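PDB 6CNG: DegV domain-containing protein spr0652 from Streptococcus pneumoniae, which binds long-chain fatty acids, here linoleic acid, and as a FakB-type DegV protein probably presents them to the fatty acid kinase system. Local coordinates for residues S29-R34 with E144-V149; L103-G108 with V135-S140; K177-L182 with R208-A213; A242-G247 with M296-D301; I249-R254 with A274-L279. All coordinates share one frame; numbering follows the deposited sequence.

Contact 1. Residues S29-R34 with E144-V149; sequences SGCDYR and EVDLLV. With NA (sodium ion), chain D.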
# COMPACT_ATOMS: atom_id res chain seq x y z
N SER A 29 -0.66 4.10 -6.90
CA SER A 29 -0.83 4.98 -5.74
C SER A 29 -1.44 4.27 -4.49
O SER A 29 -1.78 4.95 -3.50
CB SER A 29 -1.54 6.26 -6.15
OG SER A 29 -2.87 6.04 -6.50
N GLY A 30 -1.52 2.94 -4.49
CA GLY A 30 -1.60 2.17 -3.27
C GLY A 30 -0.31 2.12 -2.49
O GLY A 30 -0.31 1.66 -1.35
N CYS A 31 0.80 2.54 -3.12
CA CYS A 31 2.07 2.84 -2.46
C CYS A 31 2.05 4.29 -2.00
O CYS A 31 1.62 5.18 -2.73
CB CYS A 31 3.23 2.66 -3.44
SG CYS A 31 4.88 3.14 -2.89
N ASP A 32 2.54 4.53 -0.80
CA ASP A 32 2.45 5.85 -0.22
C ASP A 32 3.60 6.76 -0.59
O ASP A 32 3.50 7.96 -0.33
CB ASP A 32 2.36 5.70 1.30
CG ASP A 32 1.25 4.77 1.72
OD1 ASP A 32 0.09 5.07 1.44
OD2 ASP A 32 1.55 3.71 2.27
N TYR A 33 4.67 6.24 -1.19
CA TYR A 33 5.80 7.06 -1.61
C TYR A 33 5.43 7.91 -2.82
O TYR A 33 4.88 7.40 -3.80
CB TYR A 33 6.98 6.16 -1.99
CG TYR A 33 7.69 5.47 -0.85
CD1 TYR A 33 8.06 6.16 0.29
CD2 TYR A 33 8.00 4.14 -0.91
CE1 TYR A 33 8.71 5.53 1.32
CE2 TYR A 33 8.64 3.50 0.11
CZ TYR A 33 9.00 4.19 1.22
OH TYR A 33 9.65 3.50 2.24
N ARG A 34 5.76 9.20 -2.76
CA ARG A 34 5.86 10.00 -3.98
C ARG A 34 7.29 10.08 -4.48
O ARG A 34 7.53 10.15 -5.69
CB ARG A 34 5.31 11.42 -3.76
CG ARG A 34 4.05 11.56 -2.87
CD ARG A 34 2.84 10.93 -3.49
NE ARG A 34 1.61 11.57 -3.04
CZ ARG A 34 0.40 11.24 -3.46
NH1 ARG A 34 0.25 10.25 -4.33
NH2 ARG A 34 -0.66 11.89 -3.01
N GLU A 144 2.92 -2.21 3.37
CA GLU A 144 3.58 -3.40 2.86
C GLU A 144 4.11 -3.18 1.45
O GLU A 144 5.21 -3.62 1.12
CB GLU A 144 2.64 -4.61 2.90
CG GLU A 144 3.44 -5.88 2.83
CD GLU A 144 2.65 -7.13 2.58
OE1 GLU A 144 1.42 -7.12 2.78
OE2 GLU A 144 3.26 -8.16 2.20
N VAL A 145 3.33 -2.50 0.61
CA VAL A 145 3.84 -2.11 -0.70
C VAL A 145 5.04 -1.20 -0.54
O VAL A 145 6.02 -1.29 -1.28
CB VAL A 145 2.72 -1.45 -1.52
CG1 VAL A 145 3.27 -0.89 -2.76
CG2 VAL A 145 1.64 -2.45 -1.85
N ASP A 146 4.99 -0.29 0.42
CA ASP A 146 6.12 0.57 0.64
C ASP A 146 7.38 -0.23 0.96
O ASP A 146 8.45 0.05 0.43
CB ASP A 146 5.77 1.52 1.77
CG ASP A 146 4.53 2.35 1.46
OD1 ASP A 146 4.20 2.48 0.27
OD2 ASP A 146 3.88 2.88 2.38
N LEU A 147 7.27 -1.22 1.84
CA LEU A 147 8.40 -2.07 2.15
C LEU A 147 8.93 -2.78 0.91
O LEU A 147 10.14 -2.92 0.73
CB LEU A 147 7.99 -3.11 3.16
CG LEU A 147 7.93 -2.67 4.62
CD1 LEU A 147 7.46 -3.81 5.47
CD2 LEU A 147 9.28 -2.15 5.09
N LEU A 148 8.03 -3.26 0.07
CA LEU A 148 8.48 -3.96 -1.12
C LEU A 148 9.28 -3.05 -2.02
O LEU A 148 10.28 -3.45 -2.60
CB LEU A 148 7.30 -4.49 -1.91
CG LEU A 148 6.46 -5.56 -1.25
CD1 LEU A 148 5.37 -5.95 -2.20
CD2 LEU A 148 7.28 -6.75 -0.91
N VAL A 149 8.82 -1.82 -2.16
CA VAL A 149 9.53 -0.87 -3.01
C VAL A 149 10.87 -0.50 -2.41
O VAL A 149 11.88 -0.42 -3.12
CB VAL A 149 8.60 0.33 -3.23
CG1 VAL A 149 9.39 1.54 -3.52
CG2 VAL A 149 7.67 0.00 -4.35
NA NA D . 3.18 -10.83 2.01
O HOH W 1 2.04 -10.67 0.06
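D146 pushes its carboxylate off the helix into the hollow formed where the loop bends through C31, D32 and Y33. One oxygen, OD1, takes the backbone N-H of D32 (N to OD1 2.8 Å, 162° at the hydrogen) on its syn side, close to the carboxylate plane. The other, OD2, lies 2.5 Å from D32 OD2, close enough that one of the two acids probably holds a proton; their carboxylate planes stand 74° apart. D32 has a further partner for OD1 in the backbone N of S282. Beside this polar plug, C31 turns SG anti to its backbone nitrogen (chi1 174°), and the CB left behind rests on CG1 of V145, at 3.6 Å. The loop follows strand 23-28 of the mixed N-terminal sheet of the DegV fold, and helix 143-157 packs against it with every touching residue buried; the centre of the contact is about 5 Å from that of the chain. Y33 closes the other flank: CE2 of its ring comes edge-on to the backbone O of D146, 3.5 Å away, while CD2 meets V149 CG1 at 3.9 Å, the two side chains running in opposite directions. On the far flank of the helix, E144 extends away from the loop and gives OE2 to the sodium ion (2.7 Å), whose shell includes the backbone oxygens of Q173 and T176 and a water.

Contact 2. Residues L103-G108 with V135-S140; sequences LVTITG and VIDSLS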
# COMPACT_ATOMS: atom_id res chain seq x y z
N LEU A 103 7.38 -3.62 -11.28
CA LEU A 103 6.11 -2.95 -11.16
C LEU A 103 5.37 -3.64 -10.03
O LEU A 103 5.05 -4.82 -10.13
CB LEU A 103 5.36 -3.04 -12.49
CG LEU A 103 4.12 -2.18 -12.69
CD1 LEU A 103 3.55 -2.47 -14.06
CD2 LEU A 103 3.08 -2.39 -11.61
N VAL A 104 5.12 -2.91 -8.96
CA VAL A 104 4.36 -3.41 -7.83
C VAL A 104 3.01 -2.74 -7.86
O VAL A 104 2.91 -1.51 -7.84
CB VAL A 104 5.08 -3.10 -6.51
CG1 VAL A 104 4.39 -3.78 -5.35
CG2 VAL A 104 6.51 -3.49 -6.60
N THR A 105 1.96 -3.55 -7.88
CA THR A 105 0.61 -3.06 -7.78
C THR A 105 -0.01 -3.38 -6.43
O THR A 105 0.39 -4.30 -5.72
CB THR A 105 -0.28 -3.64 -8.87
OG1 THR A 105 -0.58 -5.00 -8.57
CG2 THR A 105 0.38 -3.54 -10.19
N ILE A 106 -1.00 -2.58 -6.09
CA ILE A 106 -1.91 -2.93 -5.04
C ILE A 106 -2.60 -4.25 -5.39
O ILE A 106 -2.63 -4.69 -6.55
CB ILE A 106 -2.89 -1.74 -4.98
CG1 ILE A 106 -3.49 -1.57 -3.58
CG2 ILE A 106 -3.94 -1.85 -6.13
CD1 ILE A 106 -4.38 -0.33 -3.40
N THR A 107 -3.13 -4.90 -4.35
CA THR A 107 -3.79 -6.19 -4.50
C THR A 107 -4.61 -6.28 -5.77
O THR A 107 -5.53 -5.50 -6.00
CB THR A 107 -4.70 -6.47 -3.31
OG1 THR A 107 -5.57 -7.55 -3.65
CG2 THR A 107 -5.50 -5.26 -2.91
N GLY A 108 -4.29 -7.26 -6.59
CA GLY A 108 -5.04 -7.48 -7.80
C GLY A 108 -6.38 -8.14 -7.59
O GLY A 108 -7.08 -8.42 -8.55
N VAL A 135 6.27 -7.95 -12.92
CA VAL A 135 5.07 -7.41 -12.29
C VAL A 135 4.81 -8.18 -11.01
O VAL A 135 4.70 -9.41 -11.01
CB VAL A 135 3.85 -7.51 -13.22
CG1 VAL A 135 2.67 -6.83 -12.58
CG2 VAL A 135 4.14 -6.94 -14.59
N ILE A 136 4.66 -7.44 -9.93
CA ILE A 136 4.45 -7.98 -8.61
C ILE A 136 3.07 -7.55 -8.21
O ILE A 136 2.80 -6.36 -8.07
CB ILE A 136 5.50 -7.46 -7.63
CG1 ILE A 136 6.89 -7.88 -8.13
CG2 ILE A 136 5.21 -7.95 -6.27
CD1 ILE A 136 8.04 -7.20 -7.45
N ASP A 137 2.18 -8.50 -8.04
CA ASP A 137 0.96 -8.27 -7.29
C ASP A 137 1.30 -8.38 -5.81
O ASP A 137 1.61 -9.47 -5.31
CB ASP A 137 -0.06 -9.32 -7.69
CG ASP A 137 -1.41 -9.09 -7.06
OD1 ASP A 137 -1.59 -8.27 -6.14
OD2 ASP A 137 -2.33 -9.78 -7.51
N SER A 138 1.23 -7.26 -5.10
CA SER A 138 1.53 -7.25 -3.69
C SER A 138 0.51 -8.02 -2.87
O SER A 138 0.82 -8.43 -1.75
CB SER A 138 1.55 -5.81 -3.18
OG SER A 138 0.26 -5.25 -3.14
N LEU A 139 -0.71 -8.17 -3.41
CA LEU A 139 -1.84 -8.69 -2.64
C LEU A 139 -2.05 -7.87 -1.37
O LEU A 139 -2.47 -8.40 -0.34
CB LEU A 139 -1.68 -10.17 -2.34
CG LEU A 139 -1.51 -11.10 -3.56
CD1 LEU A 139 -1.16 -12.52 -3.15
CD2 LEU A 139 -2.74 -11.12 -4.42
N SER A 140 -1.75 -6.59 -1.44
CA SER A 140 -1.68 -5.76 -0.25
C SER A 140 -1.90 -4.30 -0.64
O SER A 140 -2.42 -3.99 -1.71
CB SER A 140 -0.35 -6.01 0.48
OG SER A 140 -0.42 -5.55 1.81
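S138 holds its hydroxyl over the end of the neighbouring strand: with chi1 at 71°, OG sits between its own backbone N and carbonyl carbon and reaches T105 O at 2.8 Å, in the carbonyl plane and on a lone pair. The backbone N of S138 bonds to the same oxygen at 3.1 Å, a two-bond grip on the carbonyl of T105. D137 takes a different rotamer. Its CG is anti to the backbone N (chi1 -175°), which carries OD1 to the N-H of G108, 2.9 Å away. OD1 also takes the N-H of L139 in an Asx turn, and the two donors arrive from opposite faces of the carboxylate plane. T107 N bonds to S140 O at 2.9 Å, while T107 OG1 turns to the carbonyl of G217, beyond both segments. Behind these loops the strands pair in parallel register through I136 N to L103 O and T105 N to I136 O. V104 and I136 share one face of the sheet, CG2 to CD1 4.1 Å, where helix 143-157 covers V104; T105 and D137 face helix 113-127 on the other. T107 lines the linoleic acid pocket, and S111, which follows in the same loop, bonds to the fatty acid through OG. Strand 100-105, helix 113-127 and strand 132-137 form a beta-alpha-beta crossover whose C-terminal loops border the lipid site.

Contact 3. Residues K177-L182 with R208-A213; sequences KLLFVL and RMVGKA. With EIC (linoleic acid), chain C.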
# COMPACT_ATOMS: atom_id res chain seq x y z
N LYS A 177 4.08 -8.70 5.65
CA LYS A 177 2.67 -8.80 6.00
C LYS A 177 2.07 -7.41 6.16
O LYS A 177 2.78 -6.40 6.17
CB LYS A 177 2.50 -9.66 7.26
CG LYS A 177 3.13 -11.11 7.19
CD LYS A 177 2.34 -12.12 6.37
CE LYS A 177 3.08 -13.48 6.14
NZ LYS A 177 2.41 -14.41 5.16
N LEU A 178 0.73 -7.35 6.30
CA LEU A 178 0.01 -6.11 6.56
C LEU A 178 -0.98 -6.29 7.69
O LEU A 178 -1.75 -7.24 7.71
CB LEU A 178 -0.74 -5.62 5.31
CG LEU A 178 -1.45 -4.26 5.47
CD1 LEU A 178 -0.50 -3.11 5.38
CD2 LEU A 178 -2.52 -4.06 4.45
N LEU A 179 -0.99 -5.36 8.63
CA LEU A 179 -2.07 -5.22 9.59
C LEU A 179 -2.66 -3.83 9.39
O LEU A 179 -1.93 -2.88 9.14
CB LEU A 179 -1.56 -5.32 11.01
CG LEU A 179 -1.54 -6.65 11.75
CD1 LEU A 179 -0.66 -6.58 12.98
CD2 LEU A 179 -2.93 -7.04 12.18
N PHE A 180 -3.97 -3.73 9.49
CA PHE A 180 -4.63 -2.43 9.42
C PHE A 180 -5.54 -2.24 10.62
O PHE A 180 -6.01 -3.21 11.23
CB PHE A 180 -5.38 -2.24 8.11
CG PHE A 180 -6.37 -3.31 7.81
CD1 PHE A 180 -7.60 -3.32 8.43
CD2 PHE A 180 -6.08 -4.28 6.88
CE1 PHE A 180 -8.50 -4.28 8.14
CE2 PHE A 180 -6.98 -5.26 6.59
CZ PHE A 180 -8.19 -5.27 7.20
N VAL A 181 -5.74 -0.99 10.99
CA VAL A 181 -6.78 -0.61 11.92
C VAL A 181 -7.60 0.50 11.30
O VAL A 181 -7.08 1.58 11.01
CB VAL A 181 -6.25 -0.13 13.26
CG1 VAL A 181 -7.41 0.18 14.16
CG2 VAL A 181 -5.33 -1.18 13.82
N LEU A 182 -8.88 0.25 11.16
CA LEU A 182 -9.78 1.19 10.54
C LEU A 182 -10.89 1.56 11.51
O LEU A 182 -11.60 0.70 12.01
CB LEU A 182 -10.35 0.59 9.26
CG LEU A 182 -9.36 -0.09 8.34
CD1 LEU A 182 -10.06 -0.63 7.12
CD2 LEU A 182 -8.28 0.85 7.92
N ARG A 208 -13.22 -0.18 15.96
CA ARG A 208 -12.28 -0.13 14.85
C ARG A 208 -11.96 -1.54 14.40
O ARG A 208 -11.83 -2.44 15.22
CB ARG A 208 -11.01 0.61 15.25
CG ARG A 208 -11.29 1.88 16.01
CD ARG A 208 -10.10 2.80 16.18
NE ARG A 208 -10.47 3.95 17.01
CZ ARG A 208 -9.61 4.72 17.69
NH1 ARG A 208 -8.31 4.49 17.65
NH2 ARG A 208 -10.07 5.74 18.42
N MET A 209 -11.87 -1.72 13.09
CA MET A 209 -11.56 -3.02 12.50
C MET A 209 -10.07 -3.27 12.52
O MET A 209 -9.30 -2.54 11.90
CB MET A 209 -12.03 -3.06 11.06
CG MET A 209 -11.74 -4.38 10.39
SD MET A 209 -12.28 -4.40 8.70
CE MET A 209 -11.99 -6.10 8.21
N VAL A 210 -9.66 -4.32 13.19
CA VAL A 210 -8.28 -4.77 13.18
C VAL A 210 -8.23 -5.95 12.22
O VAL A 210 -8.94 -6.94 12.40
CB VAL A 210 -7.84 -5.17 14.59
CG1 VAL A 210 -6.46 -5.68 14.56
CG2 VAL A 210 -7.94 -4.00 15.51
N GLY A 211 -7.42 -5.84 11.19
CA GLY A 211 -7.45 -6.85 10.17
C GLY A 211 -6.10 -7.01 9.53
O GLY A 211 -5.15 -6.29 9.83
N LYS A 212 -6.02 -7.98 8.63
CA LYS A 212 -4.83 -8.22 7.87
C LYS A 212 -5.18 -8.35 6.40
O LYS A 212 -6.32 -8.59 6.04
CB LYS A 212 -4.12 -9.50 8.31
CG LYS A 212 -4.89 -10.77 8.09
CD LYS A 212 -4.11 -11.97 8.62
CE LYS A 212 -4.70 -13.33 8.24
NZ LYS A 212 -4.01 -14.51 8.92
N ALA A 213 -4.17 -8.19 5.55
CA ALA A 213 -4.29 -8.64 4.17
C ALA A 213 -4.28 -10.16 4.16
O ALA A 213 -3.37 -10.79 4.71
CB ALA A 213 -3.15 -8.08 3.33
C1 EIC C . -9.68 0.77 -7.72
C2 EIC C . -8.87 0.81 -6.43
C3 EIC C . -9.48 0.01 -5.30
C4 EIC C . -8.51 -0.17 -4.16
C5 EIC C . -9.08 -1.05 -3.06
C6 EIC C . -8.06 -1.32 -1.96
C7 EIC C . -7.83 -0.13 -1.02
C8 EIC C . -6.70 -0.41 -0.05
C9 EIC C . -6.46 0.84 0.75
C10 EIC C . -6.99 1.01 1.94
C11 EIC C . -7.90 -0.03 2.59
C12 EIC C . -7.39 -0.18 4.02
C13 EIC C . -7.12 -1.33 4.60
C14 EIC C . -7.33 -2.66 3.90
C15 EIC C . -6.11 -3.07 3.08
C16 EIC C . -6.36 -4.42 2.43
C17 EIC C . -5.26 -4.79 1.48
C18 EIC C . -5.59 -6.12 0.83
O1 EIC C . -9.35 0.01 -8.67
O2 EIC C . -10.69 1.50 -7.83
O HOH W 2 -0.65 -10.06 5.66
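The F180 ring lies flat over the backbone of G211 and is sandwiched between that glycine and the bound fatty acid. G211 CA stands 3.7 Å from the ring centroid, 25° off the normal, a CH-pi contact that brings the ring down directly onto the main chain. Over the opposite face comes linoleic acid, its C14 3.6 Å from F180 CD2 and displaced toward the rim. With chi1 at 55°, CG of F180 sits between the backbone N and carbonyl carbon, and this folds the ring across toward the partner strand. M209, fully extended, sets SD 3.8 Å from F180 CE1, a Met-aromatic contact at the edge of the ring. Beneath the side chains the two strands form an antiparallel pair in the six-stranded mixed sheet of the DegV fold, where 176-182 lies between 207-213 and 294-300. F180 with G211 and L182 with M209 are the hydrogen-bonded pairs; the end at A213 N to L178 O is weak, and a water there joins L178 N to A213 O. L178, F180, L182 and A213 all touch the lipid: A213 CB meets its terminal C18 at 4.0 Å, L182 CD1 its C13 at 3.9 Å. On the reverse face V181 and V210 lie side by side, CG2 to CG2 4.2 Å, and L179 runs CD2 against G211 O before packing under helix 228-242.

Contact 4. Residues A242-G247 with M296-D301; sequences AGYAGG and MGYEID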
# COMPACT_ATOMS: atom_id res chain seq x y z
N ALA A 242 1.89 -12.69 14.85
CA ALA A 242 2.22 -12.95 13.46
C ALA A 242 3.69 -13.28 13.26
O ALA A 242 4.04 -13.80 12.20
CB ALA A 242 1.89 -11.73 12.63
N GLY A 243 4.53 -13.00 14.22
CA GLY A 243 5.91 -13.36 14.14
C GLY A 243 6.87 -12.23 13.87
O GLY A 243 7.96 -12.50 13.36
N TYR A 244 6.50 -10.99 14.17
CA TYR A 244 7.44 -9.88 14.11
C TYR A 244 8.61 -10.16 15.06
O TYR A 244 8.43 -10.75 16.13
CB TYR A 244 6.73 -8.56 14.46
CG TYR A 244 7.63 -7.33 14.40
CD1 TYR A 244 8.01 -6.77 13.19
CD2 TYR A 244 8.09 -6.74 15.56
CE1 TYR A 244 8.84 -5.69 13.15
CE2 TYR A 244 8.91 -5.66 15.52
CZ TYR A 244 9.28 -5.14 14.33
OH TYR A 244 10.11 -4.07 14.32
N ALA A 245 9.81 -9.77 14.65
CA ALA A 245 11.01 -10.06 15.42
C ALA A 245 12.03 -8.93 15.35
O ALA A 245 13.24 -9.16 15.37
CB ALA A 245 11.63 -11.38 14.98
N GLY A 246 11.56 -7.68 15.31
CA GLY A 246 12.42 -6.51 15.33
C GLY A 246 12.83 -5.95 13.99
O GLY A 246 13.66 -5.05 13.96
N GLY A 247 12.27 -6.44 12.87
CA GLY A 247 12.57 -5.95 11.54
C GLY A 247 11.92 -4.62 11.18
O GLY A 247 11.55 -3.81 12.02
N MET A 296 -0.26 -0.81 8.28
CA MET A 296 1.09 -1.06 8.74
C MET A 296 1.67 -2.27 8.02
O MET A 296 1.17 -3.38 8.17
CB MET A 296 1.01 -1.30 10.24
CG MET A 296 2.22 -1.84 10.83
SD MET A 296 2.19 -1.70 12.62
CE MET A 296 0.91 -2.91 13.04
N GLY A 297 2.73 -2.05 7.25
CA GLY A 297 3.50 -3.14 6.70
C GLY A 297 4.66 -3.49 7.61
O GLY A 297 5.22 -2.63 8.29
N TYR A 298 5.02 -4.77 7.63
CA TYR A 298 6.07 -5.22 8.53
C TYR A 298 6.71 -6.51 8.06
O TYR A 298 6.15 -7.27 7.26
CB TYR A 298 5.59 -5.36 9.99
CG TYR A 298 4.50 -6.38 10.21
CD1 TYR A 298 3.15 -6.06 10.00
CD2 TYR A 298 4.80 -7.68 10.62
CE1 TYR A 298 2.16 -6.99 10.20
CE2 TYR A 298 3.79 -8.63 10.82
CZ TYR A 298 2.48 -8.28 10.62
OH TYR A 298 1.50 -9.20 10.81
N GLU A 299 7.91 -6.75 8.57
CA GLU A 299 8.68 -7.95 8.29
C GLU A 299 8.51 -8.99 9.38
O GLU A 299 8.46 -8.66 10.57
CB GLU A 299 10.16 -7.58 8.19
CG GLU A 299 10.52 -6.72 7.00
CD GLU A 299 11.96 -6.34 6.97
OE1 GLU A 299 12.59 -6.37 8.06
OE2 GLU A 299 12.44 -6.01 5.88
N ILE A 300 8.44 -10.26 8.98
CA ILE A 300 8.48 -11.41 9.89
C ILE A 300 9.66 -12.32 9.55
O ILE A 300 10.25 -12.24 8.48
CB ILE A 300 7.16 -12.21 9.88
CG1 ILE A 300 6.97 -12.95 8.56
CG2 ILE A 300 6.01 -11.30 10.10
CD1 ILE A 300 5.91 -13.98 8.62
N ASP A 301 9.98 -13.20 10.50
CA ASP A 301 10.97 -14.30 10.35
C ASP A 301 11.96 -14.34 9.16
O ASP A 301 12.41 -13.31 8.65
CB ASP A 301 10.23 -15.67 10.50
CG ASP A 301 9.90 -16.35 9.17
OD1 ASP A 301 9.92 -15.71 8.09
OD2 ASP A 301 9.59 -17.56 9.20
OXT ASP A 301 12.41 -15.40 8.70
O HOH W 3 10.66 -8.88 12.05
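Y298 points its phenol at A242, so that OH stands 3.1 Å from A242 CB and the methyl group meets the ring at its edge, near the plane. This is the snug end of the contact. The ring gets there because chi1 of 62° puts CG between the backbone N and carbonyl carbon, swinging it toward the end of helix 228-242. Next to it Y244 takes the other course, CG anti to the backbone N, and sends its ring across the strand: CD1 is 3.3 Å from E299 O and 4.2 Å from Y298 CD2. Y244 OH turns back to its own segment and donates to G247 O at 2.7 Å, tying the corner at G246 shut. The helix ends at G243 in a Schellman motif, and I300 sets CB 3.6 Å from the carbonyl O of that glycine.

The solvent side is looser. The backbones are linked there through a water that accepts from the N-H groups of A245 and G247 and donates to E299 O, 2.7 Å away. E299 itself runs out past G247, its OE1 3.5 Å from G247 CA and bonded to the backbone N of R248, while OE2 finds Y172. D301, the C-terminal residue, is exposed at the rim. Inward, Y244 meets F271 edge-to-face and touches I267 of helix 257-270, and Y298 packs on L239 and on I249, so the corner is wedged between helices 228-242 and 257-270 and the face of the mixed sheet at strands 294-300 and 247-253.

Contact 5. Residues I249-R254 with A274-L279; sequences IVMAQR and ADIKIL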
# COMPACT_ATOMS: atom_id res chain seq x y z
N ILE A 249 9.26 -1.90 9.89
CA ILE A 249 7.84 -1.57 9.84
C ILE A 249 7.67 -0.26 9.10
O ILE A 249 8.47 0.66 9.25
CB ILE A 249 7.27 -1.41 11.25
CG1 ILE A 249 7.40 -2.71 12.04
CG2 ILE A 249 5.84 -1.00 11.18
CD1 ILE A 249 6.95 -2.57 13.45
N VAL A 250 6.61 -0.19 8.30
CA VAL A 250 6.14 1.04 7.65
C VAL A 250 4.67 1.23 8.03
O VAL A 250 3.82 0.42 7.66
CB VAL A 250 6.29 0.99 6.13
CG1 VAL A 250 5.73 2.22 5.54
CG2 VAL A 250 7.73 0.85 5.77
N MET A 251 4.38 2.27 8.78
CA MET A 251 3.02 2.62 9.18
C MET A 251 2.53 3.76 8.28
O MET A 251 2.89 4.91 8.48
CB MET A 251 2.99 3.08 10.63
CG MET A 251 3.42 2.09 11.67
SD MET A 251 3.37 2.77 13.33
CE MET A 251 4.09 1.47 14.29
N ALA A 252 1.68 3.43 7.32
CA ALA A 252 0.94 4.43 6.55
C ALA A 252 -0.34 4.80 7.29
O ALA A 252 -1.16 3.93 7.56
CB ALA A 252 0.62 3.88 5.17
N GLN A 253 -0.53 6.08 7.58
CA GLN A 253 -1.63 6.50 8.42
C GLN A 253 -2.31 7.75 7.86
O GLN A 253 -1.70 8.55 7.15
CB GLN A 253 -1.17 6.77 9.85
CG GLN A 253 -0.01 7.71 9.97
CD GLN A 253 -0.41 9.15 9.93
OE1 GLN A 253 -1.47 9.51 10.38
NE2 GLN A 253 0.45 10.00 9.38
N ARG A 254 -3.61 7.88 8.19
CA ARG A 254 -4.42 9.04 7.85
C ARG A 254 -4.85 9.69 9.15
O ARG A 254 -5.78 9.23 9.81
CB ARG A 254 -5.64 8.64 7.04
CG ARG A 254 -6.54 9.79 6.69
CD ARG A 254 -5.82 10.86 5.92
NE ARG A 254 -6.63 12.05 5.74
CZ ARG A 254 -6.18 13.19 5.27
NH1 ARG A 254 -4.91 13.32 4.90
NH2 ARG A 254 -7.00 14.21 5.17
N ALA A 274 14.07 -2.08 16.38
CA ALA A 274 13.06 -1.91 15.34
C ALA A 274 13.35 -0.68 14.50
O ALA A 274 13.73 0.37 15.02
CB ALA A 274 11.67 -1.80 15.96
N ASP A 275 13.13 -0.82 13.20
CA ASP A 275 13.37 0.22 12.22
C ASP A 275 11.97 0.56 11.72
O ASP A 275 11.41 -0.13 10.87
CB ASP A 275 14.29 -0.32 11.13
CG ASP A 275 14.48 0.65 9.96
OD1 ASP A 275 13.93 1.78 10.01
OD2 ASP A 275 15.19 0.28 9.00
N ILE A 276 11.41 1.61 12.27
CA ILE A 276 10.04 2.00 11.98
C ILE A 276 10.03 3.34 11.26
O ILE A 276 10.75 4.27 11.65
CB ILE A 276 9.24 2.10 13.30
CG1 ILE A 276 9.34 0.80 14.07
CG2 ILE A 276 7.78 2.45 13.02
CD1 ILE A 276 8.74 0.91 15.44
N LYS A 277 9.21 3.41 10.21
CA LYS A 277 8.87 4.63 9.50
C LYS A 277 7.37 4.87 9.61
O LYS A 277 6.57 3.94 9.63
CB LYS A 277 9.24 4.51 8.01
CG LYS A 277 10.68 4.12 7.70
CD LYS A 277 10.84 3.66 6.22
CE LYS A 277 12.10 2.78 5.98
NZ LYS A 277 12.15 1.49 6.77
N ILE A 278 6.97 6.14 9.69
CA ILE A 278 5.57 6.53 9.68
C ILE A 278 5.38 7.44 8.47
O ILE A 278 6.10 8.44 8.33
CB ILE A 278 5.16 7.24 10.99
CG1 ILE A 278 5.62 6.44 12.21
CG2 ILE A 278 3.67 7.49 11.03
CD1 ILE A 278 5.48 7.20 13.52
N LEU A 279 4.47 7.06 7.57
CA LEU A 279 4.23 7.81 6.34
C LEU A 279 2.77 8.22 6.24
O LEU A 279 1.88 7.48 6.65
CB LEU A 279 4.55 7.00 5.08
CG LEU A 279 5.96 6.47 4.93
CD1 LEU A 279 6.01 5.64 3.69
CD2 LEU A 279 6.91 7.63 4.86
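M251 keeps CG anti to its carbonyl carbon (chi1 -62°), which, with the chain extended beyond CG, carries CE back along the sheet to CG2 of I276, 4.0 Å away. I249 and I276 share a rotamer; their side chains lie side by side pointing the same way, CB to CG1 4.1 Å. At the far end Q253 bends at chi2 (83°) and crosses I278, CG to CG2 3.8 Å, while its OE1 is taken by the backbone N of N256. These groups share the face turned to helix 257-270. On the other face V250 CG1 meets L279 CD1 at 3.9 Å, in front of D146 and helix 143-157, and K277 sends NZ to a salt bridge with E150 of that helix. Five backbone bonds in parallel register stitch the strands together, from I249 N to D275 O through to Q253 N to L279 O, and M251 N to K277 O, at 2.9 Å, is almost straight at 178°. Strand 247-253, helix 257-270 and strand 275-280 make a beta-alpha-beta crossover, with 275-280 as the outermost strand on this side of the mixed sheet.

Overall arrangement
Contact 1 is the hub, its centre about 5 Å from that of the chain. Its helix 143-157 touches all four others: it packs under contact 2, about 10 Å away between centres, and on its other side meets contact 5, about 11 Å away. Along the chain contact 2 falls between the two halves of contact 1, then contact 3 follows, and contact 5 falls between the halves of contact 4. Contacts 3, 4 and 5 belong to one mixed sheet, in which 294-300 joins 176-182 to 247-253; contact 2 belongs to the other sheet. Linoleic acid bridges the loops of contact 2 and the sheet face of contact 3, centres about 18 Å apart, in a pocket built from both.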